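Local coordinates for lipase (Photobacterium sp. M37, PDB 2ORY), which is a cold-adapted lipase of the alpha/beta-hydrolase fold that hydrolyses the ester bonds of triacylglycerols, at residues L10-T21 with M322-E333; I67-I76 with Y85-N93. One frame throughout, in Å; residues are numbered along the deposited sequence.

Contact 1 of 2, residues L10-T21 with M322-E333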
# COMPACT_ATOMS: atom_id res chain seq x y z
N LEU A 10 -6.63 7.66 3.05
CA LEU A 10 -7.15 7.00 1.85
C LEU A 10 -6.95 7.96 0.69
O LEU A 10 -6.60 7.56 -0.41
CB LEU A 10 -8.65 6.71 1.99
CG LEU A 10 -9.26 6.02 0.76
CD1 LEU A 10 -8.67 4.60 0.67
CD2 LEU A 10 -10.78 5.97 0.84
N ALA A 11 -7.18 9.25 0.97
CA ALA A 11 -7.02 10.30 -0.02
C ALA A 11 -5.57 10.41 -0.48
O ALA A 11 -5.30 10.61 -1.67
CB ALA A 11 -7.48 11.65 0.57
N PHE A 12 -4.63 10.29 0.45
CA PHE A 12 -3.22 10.37 0.09
C PHE A 12 -2.79 9.11 -0.64
O PHE A 12 -1.97 9.17 -1.56
CB PHE A 12 -2.35 10.54 1.34
CG PHE A 12 -2.39 11.92 1.92
CD1 PHE A 12 -2.86 12.14 3.21
CD2 PHE A 12 -1.92 13.00 1.18
CE1 PHE A 12 -2.86 13.41 3.77
CE2 PHE A 12 -1.91 14.28 1.72
CZ PHE A 12 -2.38 14.49 3.02
N SER A 13 -3.34 7.98 -0.23
CA SER A 13 -3.00 6.72 -0.87
C SER A 13 -3.46 6.74 -2.32
O SER A 13 -2.75 6.25 -3.20
CB SER A 13 -3.65 5.54 -0.14
OG SER A 13 -2.98 5.26 1.08
N TYR A 14 -4.63 7.31 -2.56
CA TYR A 14 -5.17 7.36 -3.93
C TYR A 14 -4.56 8.44 -4.81
O TYR A 14 -4.45 8.26 -6.03
CB TYR A 14 -6.69 7.47 -3.92
CG TYR A 14 -7.36 6.10 -3.83
CD1 TYR A 14 -7.07 5.24 -2.77
CD2 TYR A 14 -8.23 5.65 -4.83
CE1 TYR A 14 -7.62 3.96 -2.70
CE2 TYR A 14 -8.81 4.37 -4.77
CZ TYR A 14 -8.49 3.52 -3.70
OH TYR A 14 -9.02 2.25 -3.61
N MET A 15 -4.13 9.53 -4.20
CA MET A 15 -3.48 10.61 -4.95
C MET A 15 -2.16 10.07 -5.49
O MET A 15 -1.62 10.59 -6.47
CB MET A 15 -3.23 11.81 -4.03
CG MET A 15 -2.73 13.06 -4.76
SD MET A 15 -2.52 14.48 -3.64
CE MET A 15 -0.94 14.13 -2.95
N SER A 16 -1.63 9.03 -4.84
CA SER A 16 -0.38 8.39 -5.24
C SER A 16 -0.48 7.80 -6.64
O SER A 16 0.52 7.67 -7.34
CB SER A 16 -0.06 7.25 -4.28
OG SER A 16 -0.06 7.70 -2.95
N TYR A 17 -1.69 7.43 -7.02
CA TYR A 17 -1.93 6.81 -8.31
C TYR A 17 -1.96 7.71 -9.55
O TYR A 17 -2.10 7.21 -10.67
CB TYR A 17 -3.22 5.98 -8.23
CG TYR A 17 -3.03 4.69 -7.44
CD1 TYR A 17 -3.86 4.38 -6.36
CD2 TYR A 17 -2.02 3.79 -7.78
CE1 TYR A 17 -3.68 3.20 -5.63
CE2 TYR A 17 -1.83 2.61 -7.05
CZ TYR A 17 -2.66 2.33 -5.98
OH TYR A 17 -2.48 1.16 -5.27
N TYR A 18 -1.81 9.02 -9.38
CA TYR A 18 -1.83 9.88 -10.55
C TYR A 18 -0.74 9.44 -11.50
O TYR A 18 0.37 9.16 -11.07
CB TYR A 18 -1.62 11.34 -10.15
CG TYR A 18 -2.91 12.09 -9.92
CD1 TYR A 18 -3.16 12.72 -8.70
CD2 TYR A 18 -3.86 12.18 -10.93
CE1 TYR A 18 -4.33 13.43 -8.50
CE2 TYR A 18 -5.04 12.89 -10.73
CZ TYR A 18 -5.26 13.51 -9.51
OH TYR A 18 -6.41 14.24 -9.30
N GLY A 19 -1.06 9.37 -12.78
CA GLY A 19 -0.08 8.95 -13.76
C GLY A 19 0.25 7.46 -13.75
O GLY A 19 1.36 7.06 -14.12
N ILE A 20 -0.70 6.64 -13.33
CA ILE A 20 -0.47 5.20 -13.29
C ILE A 20 -0.38 4.59 -14.69
O ILE A 20 0.27 3.57 -14.89
CB ILE A 20 -1.56 4.48 -12.45
CG1 ILE A 20 -0.94 3.86 -11.20
CG2 ILE A 20 -2.24 3.39 -13.25
CD1 ILE A 20 0.18 2.94 -11.48
N THR A 21 -1.03 5.23 -15.65
CA THR A 21 -1.03 4.75 -17.03
C THR A 21 -0.36 5.74 -17.99
O THR A 21 -0.69 5.80 -19.17
CB THR A 21 -2.46 4.47 -17.51
OG1 THR A 21 -3.30 5.58 -17.16
CG2 THR A 21 -3.01 3.20 -16.85
N MET A 322 -16.34 8.05 0.46
CA MET A 322 -15.42 9.00 -0.15
C MET A 322 -15.62 9.13 -1.67
O MET A 322 -14.84 9.81 -2.35
CB MET A 322 -13.98 8.58 0.16
CG MET A 322 -13.57 8.75 1.61
SD MET A 322 -13.28 10.46 2.03
CE MET A 322 -11.58 10.63 1.56
N MET A 323 -16.66 8.50 -2.18
CA MET A 323 -16.96 8.54 -3.61
C MET A 323 -16.97 9.95 -4.18
O MET A 323 -16.41 10.20 -5.24
CB MET A 323 -18.30 7.84 -3.89
CG MET A 323 -18.24 6.32 -3.77
SD MET A 323 -16.97 5.64 -4.87
CE MET A 323 -17.94 5.19 -6.30
N ASP A 324 -17.58 10.88 -3.47
CA ASP A 324 -17.64 12.25 -3.97
C ASP A 324 -16.40 13.03 -3.60
O ASP A 324 -16.25 14.18 -4.01
CB ASP A 324 -18.87 12.95 -3.42
CG ASP A 324 -20.16 12.29 -3.86
OD1 ASP A 324 -21.17 12.43 -3.15
OD2 ASP A 324 -20.16 11.64 -4.94
N ASP A 325 -15.50 12.39 -2.85
CA ASP A 325 -14.28 13.03 -2.39
C ASP A 325 -12.99 12.67 -3.14
O ASP A 325 -12.05 13.48 -3.16
CB ASP A 325 -14.10 12.75 -0.91
CG ASP A 325 -15.17 13.40 -0.07
OD1 ASP A 325 -15.18 14.65 -0.00
OD2 ASP A 325 -16.01 12.67 0.52
N ILE A 326 -12.95 11.48 -3.74
CA ILE A 326 -11.78 11.00 -4.48
C ILE A 326 -12.13 10.76 -5.96
O ILE A 326 -12.83 9.81 -6.30
CB ILE A 326 -11.27 9.70 -3.85
CG1 ILE A 326 -10.80 10.02 -2.42
CG2 ILE A 326 -10.18 9.08 -4.71
CD1 ILE A 326 -10.28 8.81 -1.64
N PRO A 327 -11.61 11.63 -6.85
CA PRO A 327 -11.82 11.61 -8.31
C PRO A 327 -11.19 10.45 -9.04
O PRO A 327 -10.18 10.60 -9.72
CB PRO A 327 -11.22 12.94 -8.75
CG PRO A 327 -10.06 13.09 -7.83
CD PRO A 327 -10.62 12.66 -6.48
N LEU A 328 -11.81 9.29 -8.90
CA LEU A 328 -11.30 8.07 -9.50
C LEU A 328 -11.02 8.18 -10.99
O LEU A 328 -9.90 7.90 -11.43
CB LEU A 328 -12.28 6.93 -9.24
CG LEU A 328 -12.44 6.54 -7.76
CD1 LEU A 328 -13.56 5.53 -7.64
CD2 LEU A 328 -11.12 5.97 -7.21
N THR A 329 -12.02 8.59 -11.76
CA THR A 329 -11.87 8.71 -13.21
C THR A 329 -10.72 9.65 -13.58
O THR A 329 -10.04 9.45 -14.58
CB THR A 329 -13.18 9.22 -13.84
OG1 THR A 329 -13.60 10.42 -13.18
CG2 THR A 329 -14.28 8.18 -13.69
N ASP A 330 -10.48 10.66 -12.76
CA ASP A 330 -9.39 11.58 -13.05
C ASP A 330 -8.04 10.95 -12.73
O ASP A 330 -7.03 11.26 -13.36
CB ASP A 330 -9.55 12.85 -12.25
CG ASP A 330 -8.49 13.87 -12.58
OD1 ASP A 330 -8.39 14.25 -13.76
OD2 ASP A 330 -7.75 14.28 -11.66
N ILE A 331 -8.02 10.08 -11.73
CA ILE A 331 -6.77 9.43 -11.35
C ILE A 331 -6.43 8.24 -12.24
O ILE A 331 -5.32 8.13 -12.74
CB ILE A 331 -6.83 8.94 -9.90
CG1 ILE A 331 -7.19 10.09 -8.97
CG2 ILE A 331 -5.48 8.35 -9.50
CD1 ILE A 331 -7.48 9.64 -7.54
N PHE A 332 -7.39 7.34 -12.42
CA PHE A 332 -7.14 6.14 -13.21
C PHE A 332 -7.48 6.26 -14.68
O PHE A 332 -7.05 5.47 -15.51
CB PHE A 332 -7.89 4.95 -12.62
CG PHE A 332 -7.46 4.60 -11.21
CD1 PHE A 332 -8.02 5.27 -10.12
CD2 PHE A 332 -6.45 3.66 -10.97
CE1 PHE A 332 -7.59 5.00 -8.81
CE2 PHE A 332 -6.01 3.39 -9.66
CZ PHE A 332 -6.57 4.06 -8.59
N GLU A 333 -8.23 7.29 -15.03
CA GLU A 333 -8.60 7.46 -16.43
C GLU A 333 -9.20 6.16 -16.95
O GLU A 333 -10.12 5.60 -16.36
CB GLU A 333 -7.38 7.85 -17.27
CG GLU A 333 -6.70 9.13 -16.81
CD GLU A 333 -5.45 9.43 -17.61
OE1 GLU A 333 -4.43 8.73 -17.43
OE2 GLU A 333 -5.48 10.37 -18.44
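Ile331 is wedged among Tyr14, Tyr17 and Tyr18, where the end of helix 5-15 and the turns after it meet the short C-terminal helix 328-332 of this alpha/beta hydrolase. Its two branches spread over all three tyrosines: CG2 presses on Tyr17 CB at 3.5 Å, while on the other branch CG1 makes a CH-pi contact over one face of the Tyr18 ring, 4.2 Å from its centroid, and CD1 faces the carbonyl oxygen of Tyr14. The edge of the Tyr18 ring is held by Asp330: with CG anti to the backbone N (chi1 -177°), the carboxylate swings round to the phenol, and Tyr18 OH donates to Asp330 OD2 over 2.7 Å, approaching nearly in line with the C-O bond. OD2 lies in the ring plane, yet the carboxylate is turned 75° against it. Contacts at one face and at the hydroxyl edge together restrict the rotation of the ring, and Trp44 adds a weak bond to the same hydroxyl.

Tyr17 and Phe332 meet obliquely, their planes at 43° and their centroids 5.3 Å apart. The Tyr17 hydroxyl continues to His173 ND1, next to Ser174, the probable nucleophile, so this packing may help position the second shell of the active site. Tyr14 takes Leu328 CD2 at its ring edge, 3.7 Å from CE2, and its hydroxyl is bonded to Val313 O. Farther back along the helix the packing is apolar: Ile326 CD1 lies 3.8 Å from Leu10 CD2, the two side chains crossing at about a right angle, and Leu10 CD2 also reaches Met322 CG at 4.0 Å.

Contact 2 of 2, residues I67-I76 with Y85-N93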
# COMPACT_ATOMS: atom_id res chain seq x y z
N ILE A 67 6.29 -3.02 -16.05
CA ILE A 67 5.53 -2.19 -15.13
C ILE A 67 5.20 -2.91 -13.83
O ILE A 67 4.91 -2.27 -12.82
CB ILE A 67 4.18 -1.72 -15.72
CG1 ILE A 67 3.22 -2.92 -15.77
CG2 ILE A 67 4.36 -1.13 -17.14
CD1 ILE A 67 1.79 -2.53 -16.04
N PHE A 68 5.25 -4.24 -13.86
CA PHE A 68 4.91 -5.02 -12.69
C PHE A 68 5.63 -4.59 -11.42
O PHE A 68 5.10 -4.79 -10.34
CB PHE A 68 5.18 -6.51 -12.92
CG PHE A 68 4.18 -7.18 -13.84
CD1 PHE A 68 4.26 -8.55 -14.09
CD2 PHE A 68 3.16 -6.45 -14.46
CE1 PHE A 68 3.36 -9.18 -14.94
CE2 PHE A 68 2.25 -7.08 -15.32
CZ PHE A 68 2.35 -8.44 -15.56
N ASN A 69 6.81 -3.98 -11.55
CA ASN A 69 7.55 -3.57 -10.36
C ASN A 69 7.62 -2.07 -10.18
O ASN A 69 8.46 -1.58 -9.43
CB ASN A 69 8.96 -4.14 -10.39
CG ASN A 69 8.96 -5.64 -10.52
OD1 ASN A 69 8.43 -6.34 -9.64
ND2 ASN A 69 9.53 -6.15 -11.61
N ASP A 70 6.75 -1.35 -10.87
CA ASP A 70 6.70 0.10 -10.76
C ASP A 70 6.48 0.46 -9.30
O ASP A 70 5.87 -0.30 -8.55
CB ASP A 70 5.56 0.68 -11.60
CG ASP A 70 5.93 0.83 -13.07
OD1 ASP A 70 7.14 0.88 -13.39
OD2 ASP A 70 5.01 0.93 -13.90
N ALA A 71 6.96 1.62 -8.89
CA ALA A 71 6.76 2.06 -7.51
C ALA A 71 6.94 3.56 -7.41
O ALA A 71 7.61 4.17 -8.25
CB ALA A 71 7.73 1.36 -6.60
N MET A 72 6.35 4.14 -6.37
CA MET A 72 6.44 5.58 -6.15
C MET A 72 6.24 5.92 -4.68
O MET A 72 5.41 5.30 -4.01
CB MET A 72 5.39 6.34 -6.97
CG MET A 72 5.56 7.87 -6.95
SD MET A 72 4.85 8.73 -5.48
CE MET A 72 3.29 9.20 -6.11
N MET A 73 7.00 6.88 -4.18
CA MET A 73 6.87 7.31 -2.80
C MET A 73 7.10 8.81 -2.70
O MET A 73 7.94 9.36 -3.42
CB MET A 73 7.86 6.55 -1.89
CG MET A 73 7.85 6.98 -0.41
SD MET A 73 8.76 5.84 0.59
CE MET A 73 10.45 6.11 -0.06
N TYR A 74 6.33 9.46 -1.84
CA TYR A 74 6.48 10.89 -1.59
C TYR A 74 6.11 11.15 -0.13
O TYR A 74 5.56 10.28 0.57
CB TYR A 74 5.60 11.74 -2.54
CG TYR A 74 4.10 11.59 -2.38
CD1 TYR A 74 3.35 12.57 -1.74
CD2 TYR A 74 3.43 10.46 -2.83
CE1 TYR A 74 1.98 12.42 -1.55
CE2 TYR A 74 2.06 10.29 -2.64
CZ TYR A 74 1.34 11.27 -1.99
OH TYR A 74 -0.00 11.09 -1.73
N VAL A 75 6.47 12.35 0.35
CA VAL A 75 6.17 12.76 1.71
C VAL A 75 5.45 14.12 1.71
O VAL A 75 5.92 15.07 1.10
CB VAL A 75 7.47 12.90 2.54
CG1 VAL A 75 7.13 13.20 3.99
CG2 VAL A 75 8.31 11.63 2.43
N ILE A 76 4.30 14.19 2.39
CA ILE A 76 3.53 15.44 2.48
C ILE A 76 3.70 15.95 3.91
O ILE A 76 3.63 15.17 4.86
CB ILE A 76 1.99 15.24 2.29
CG1 ILE A 76 1.71 14.34 1.09
CG2 ILE A 76 1.30 16.57 2.11
CD1 ILE A 76 1.77 12.85 1.46
N TYR A 85 4.19 14.67 9.34
CA TYR A 85 4.36 14.18 7.99
C TYR A 85 3.56 12.94 7.59
O TYR A 85 3.21 12.10 8.43
CB TYR A 85 5.83 13.86 7.73
CG TYR A 85 6.79 14.98 8.08
CD1 TYR A 85 7.19 15.20 9.40
CD2 TYR A 85 7.28 15.83 7.09
CE1 TYR A 85 8.07 16.24 9.71
CE2 TYR A 85 8.16 16.87 7.40
CZ TYR A 85 8.55 17.07 8.71
OH TYR A 85 9.42 18.11 9.01
N VAL A 86 3.30 12.84 6.29
CA VAL A 86 2.65 11.67 5.72
C VAL A 86 3.59 11.08 4.66
O VAL A 86 4.03 11.79 3.77
CB VAL A 86 1.31 12.01 4.99
CG1 VAL A 86 0.77 10.77 4.29
CG2 VAL A 86 0.28 12.51 5.97
N ILE A 87 3.94 9.80 4.77
CA ILE A 87 4.75 9.15 3.74
C ILE A 87 3.76 8.23 2.98
O ILE A 87 3.19 7.31 3.57
CB ILE A 87 5.85 8.27 4.35
CG1 ILE A 87 6.85 9.11 5.13
CG2 ILE A 87 6.51 7.46 3.24
CD1 ILE A 87 7.93 8.25 5.81
N ALA A 88 3.52 8.51 1.70
CA ALA A 88 2.57 7.70 0.93
C ALA A 88 3.33 6.85 -0.09
O ALA A 88 4.29 7.31 -0.72
CB ALA A 88 1.55 8.61 0.23
N ILE A 89 2.90 5.60 -0.26
CA ILE A 89 3.57 4.67 -1.15
C ILE A 89 2.62 4.03 -2.15
O ILE A 89 1.49 3.68 -1.82
CB ILE A 89 4.28 3.57 -0.29
CG1 ILE A 89 5.43 4.23 0.49
CG2 ILE A 89 4.75 2.39 -1.18
CD1 ILE A 89 6.03 3.40 1.59
N ARG A 90 3.10 3.88 -3.37
CA ARG A 90 2.33 3.30 -4.47
C ARG A 90 3.17 2.21 -5.11
O ARG A 90 4.40 2.30 -5.11
CB ARG A 90 2.06 4.39 -5.52
CG ARG A 90 1.29 3.95 -6.75
CD ARG A 90 1.38 4.97 -7.88
NE ARG A 90 2.59 4.77 -8.68
CZ ARG A 90 2.93 5.53 -9.71
NH1 ARG A 90 2.15 6.53 -10.09
NH2 ARG A 90 4.06 5.29 -10.36
N GLY A 91 2.50 1.19 -5.65
CA GLY A 91 3.16 0.10 -6.35
C GLY A 91 2.68 0.21 -7.80
O GLY A 91 2.48 1.32 -8.28
N THR A 92 2.47 -0.92 -8.47
CA THR A 92 2.01 -0.94 -9.87
C THR A 92 0.51 -0.69 -9.98
O THR A 92 -0.20 -0.73 -8.99
CB THR A 92 2.28 -2.31 -10.47
OG1 THR A 92 3.57 -2.74 -10.04
CG2 THR A 92 2.28 -2.28 -11.96
N ASN A 93 0.04 -0.43 -11.20
CA ASN A 93 -1.38 -0.21 -11.45
C ASN A 93 -2.08 -1.39 -10.81
O ASN A 93 -1.95 -2.53 -11.27
CB ASN A 93 -1.65 -0.19 -12.94
CG ASN A 93 -3.08 0.14 -13.26
OD1 ASN A 93 -3.94 0.20 -12.37
ND2 ASN A 93 -3.36 0.35 -14.54
O HOH W 1 5.14 -2.79 -8.15
O HOH W 2 1.77 0.57 -13.21
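The Arg90 guanidinium has Met72 CB over one face, nearer the rim than the middle, with CB 3.6 Å from Arg90 NE. The ring of Tyr74 is met obliquely by the methyl of Ala88, CE2 to CB 3.4 Å; chi1 of 66° sets Tyr74 CG between its backbone N and carbonyl carbon and brings the ring toward its cross-strand partner. Val75 CG1 approaches the Tyr85 ring obliquely.

These strands form an antiparallel beta hairpin in the central sheet. Met72-Arg90, Tyr74-Ala88 and Ile76-Val86 are hydrogen-bonded pairs, each with two N-H to O bonds, and their side chains share one face with Ile76 CD1 lying 3.7 Å from Val86 CG1. On the other face, Met73 SD rests on Ile89 CG1 at 3.7 Å, and Val75 runs alongside Ile87. Beyond the Met72-Arg90 pair, Thr92 OG1 donates to Phe68 O over 2.6 Å from well above the carbonyl plane, tying the corner at residues 68-69 to the segment that follows the partner strand.

Arg90 NH1 has a weak bond to Ser16 O, but NE is buried without a partner; Asp70 OD2, 5.7 Å from Arg90 NH2, is not in contact but may ease the charge at longer range.

How the contacts relate
Both contacts are largely buried, but contact 2 belongs to the central sheet, whereas contact 1 sits beside it, its 10-21 side packed on one face, and closes a chain loop within which contact 2 is nested. Regular backbone bonding dominates contact 2; contact 1 relies on side chains, with a tyrosine-carboxylate hydrogen bond amid mainly aromatic and aliphatic packing. Each reaches the surface at one end, near Glu333 and Thr21 in contact 1 and at the 67-69 corner in contact 2. They touch where helix 5-15 sits on the sheet face of Tyr74 and Ala88: Tyr74 OH lies 2.8 Å from Phe12 O.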